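Local atomic coordinates of cerato-platanin-like protein (Moniliophthora perniciosa, PDB entry 3SUM), a protein that is of unknown function but belongs to the cerato-platanins, small secreted fungal proteins, some of which bind chitin fragments and elicit plant defence responses. Residues A[118-121]-A[122-126]. Residues are numbered along the deposited sequence; the frame is centred on the assembly and turned at random.
Sequences YQVD and GSCCQ
An Asx turn built by Asp121 and Ser123 bends the chain just after strand 116-120, at the entry to the 3-10 turn 122-124. The Asp121 carboxylate swings forward, its CG anti to the backbone N (chi1 -170°) and beside the carbonyl carbon, which brings OD1 over the start of the turn. There OD1 accepts Ser123 N at 2.8 Å with a fairly straight N-H (161°), met from above the carboxylate plane. Ser123 OG lies between its backbone N and carbonyl carbon (chi1 58°), which turns it back toward Asp121, and gives a second bond to the same oxygen, 2.6 Å from OG to OD1, on the anti lone pair. Aspartate suits this place because its short arm reaches an amide two residues on, and serine adds a hydroxyl donor beside that amide. Three hydrogen bonds, two from Ser123 and one with Thr129 OG1, grip OD1 and should restrict the turning of the carboxylate; the last also ties the later loop to the turn.

The main chain closes the same bend: Cys124 N donates to Asp121 O at 3.0 Å. Two more bonds, each again from an amide to the carbonyl three residues back, follow from Cys125 N to Gly122 O and from Gln126 N to Ser123 O.

On the inner side Val120, a branched apolar residue whose side chain points toward the turn, lays CG2 against Cys124 CB at 3.7 Å, and both side chains rest on Phe74. The half-cystines Cys124 and Cys125 then fasten the turn in different directions, to Cys133 in the C-terminal tail and to Cys63 on the neighbouring strand. The whole is an Asx turn overlapping the start of a 3-10 turn, here pinned by disulfides where the last strand leaves the double-psi beta-barrel.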
ATOM      1  N   TYR A 118      -3.348   9.425   5.139  1.00 13.90           N
ATOM      2  CA  TYR A 118      -2.476   9.760   6.258  1.00 13.99           C
ATOM      3  C   TYR A 118      -1.967   8.490   6.881  1.00 14.23           C
ATOM      4  O   TYR A 118      -2.616   7.418   6.766  1.00 14.37           O
ATOM      5  CB  TYR A 118      -3.220  10.606   7.303  1.00 14.41           C
ATOM      6  CG  TYR A 118      -4.518  10.069   7.855  1.00 15.44           C
ATOM      7  CD1 TYR A 118      -5.739  10.454   7.315  1.00 16.16           C
ATOM      8  CD2 TYR A 118      -4.526   9.213   8.947  1.00 15.73           C
ATOM      9  CE1 TYR A 118      -6.960   9.975   7.839  1.00 22.42           C
ATOM     10  CE2 TYR A 118      -5.735   8.773   9.519  1.00 17.90           C
ATOM     11  CZ  TYR A 118      -6.916   9.144   8.954  1.00 16.20           C
ATOM     12  OH  TYR A 118      -8.053   8.689   9.541  1.00 25.07           O
ATOM     13  N   GLN A 119      -0.817   8.594   7.536  1.00 12.83           N
ATOM     14  CA  GLN A 119      -0.207   7.424   8.074  1.00 12.41           C
ATOM     15  C   GLN A 119      -0.917   7.099   9.346  1.00 13.02           C
ATOM     16  O   GLN A 119      -1.432   7.996  10.053  1.00 11.58           O
ATOM     17  CB  GLN A 119       1.230   7.699   8.392  1.00 13.23           C
ATOM     18  CG  GLN A 119       2.002   6.527   8.925  1.00 13.62           C
ATOM     19  CD  GLN A 119       3.463   6.914   9.138  1.00 22.67           C
ATOM     20  OE1 GLN A 119       3.836   8.038   8.882  1.00 22.86           O
ATOM     21  NE2 GLN A 119       4.265   5.993   9.522  1.00 19.70           N
ATOM     22  N   VAL A 120      -0.987   5.793   9.591  1.00 12.83           N
ATOM     23  CA  VAL A 120      -1.611   5.235  10.762  1.00 12.12           C
ATOM     24  C   VAL A 120      -0.655   4.233  11.362  1.00 13.73           C
ATOM     25  O   VAL A 120       0.359   3.838  10.748  1.00 13.77           O
ATOM     26  CB  VAL A 120      -2.945   4.555  10.436  1.00 11.72           C
ATOM     27  CG1 VAL A 120      -3.975   5.577   9.865  1.00 10.40           C
ATOM     28  CG2 VAL A 120      -2.731   3.397   9.374  1.00 12.09           C
ATOM     29  N   ASP A 121      -1.002   3.741  12.538  1.00 14.45           N
ATOM     30  CA  ASP A 121      -0.180   2.708  13.150  1.00 15.42           C
ATOM     31  C   ASP A 121      -0.020   1.500  12.266  1.00 14.57           C
ATOM     32  O   ASP A 121      -0.958   1.089  11.557  1.00 13.91           O
ATOM     33  CB  ASP A 121      -0.801   2.287  14.507  1.00 16.61           C
ATOM     34  CG  ASP A 121       0.147   1.392  15.267  1.00 18.20           C
ATOM     35  OD1 ASP A 121      -0.062   0.141  15.234  1.00 18.53           O
ATOM     36  OD2 ASP A 121       1.126   1.954  15.804  1.00 19.50           O
ATOM     37  N   GLY A 122       1.167   0.890  12.311  1.00 13.31           N
ATOM     38  CA  GLY A 122       1.417  -0.286  11.461  1.00 12.86           C
ATOM     39  C   GLY A 122       0.483  -1.474  11.757  1.00 14.00           C
ATOM     40  O   GLY A 122       0.290  -2.325  10.903  1.00 13.35           O
ATOM     41  N   SER A 123      -0.110  -1.539  12.945  1.00 12.24           N
ATOM     42  CA  SER A 123      -1.048  -2.685  13.200  1.00 15.22           C
ATOM     43  C   SER A 123      -2.211  -2.664  12.221  1.00 13.54           C
ATOM     44  O   SER A 123      -2.737  -3.700  11.826  1.00 16.40           O
ATOM     45  CB  SER A 123      -1.565  -2.604  14.658  1.00 13.22           C
ATOM     46  OG  SER A 123      -2.189  -1.343  14.777  1.00 18.23           O
ATOM     47  N   CYS A 124      -2.577  -1.484  11.709  1.00 14.02           N
ATOM     48  CA  CYS A 124      -3.599  -1.435  10.692  1.00 15.51           C
ATOM     49  C   CYS A 124      -3.183  -2.154   9.424  1.00 15.00           C
ATOM     50  O   CYS A 124      -4.010  -2.497   8.592  1.00 12.78           O
ATOM     51  CB  CYS A 124      -3.957   0.051  10.355  1.00 16.01           C
ATOM     52  SG  CYS A 124      -4.564   0.912  11.786  1.00 20.01           S
ATOM     53  N   CYS A 125      -1.871  -2.289   9.212  1.00 14.20           N
ATOM     54  CA  CYS A 125      -1.357  -3.019   8.043  1.00 14.06           C
ATOM     55  C   CYS A 125      -0.770  -4.405   8.498  1.00 14.93           C
ATOM     56  O   CYS A 125       0.120  -4.937   7.856  1.00 14.15           O
ATOM     57  CB  CYS A 125      -0.256  -2.199   7.353  1.00 16.10           C
ATOM     58  SG  CYS A 125      -0.958  -0.793   6.447  1.00 12.67           S
ATOM     59  N   GLN A 126      -1.293  -4.913   9.616  1.00 13.42           N
ATOM     60  CA  GLN A 126      -0.990  -6.259  10.179  1.00 12.30           C
ATOM     61  C   GLN A 126       0.434  -6.326  10.712  1.00 14.08           C
ATOM     62  O   GLN A 126       0.969  -7.428  10.906  1.00 14.83           O
ATOM     63  CB  GLN A 126      -1.183  -7.362   9.105  1.00 12.91           C
ATOM     64  CG  GLN A 126      -2.645  -7.291   8.652  1.00 19.15           C
ATOM     65  CD  GLN A 126      -2.993  -8.184   7.526  1.00 24.72           C
ATOM     66  OE1 GLN A 126      -2.453  -9.278   7.397  1.00 27.07           O
ATOM     67  NE2 GLN A 126      -3.979  -7.733   6.698  1.00 27.70           N
TER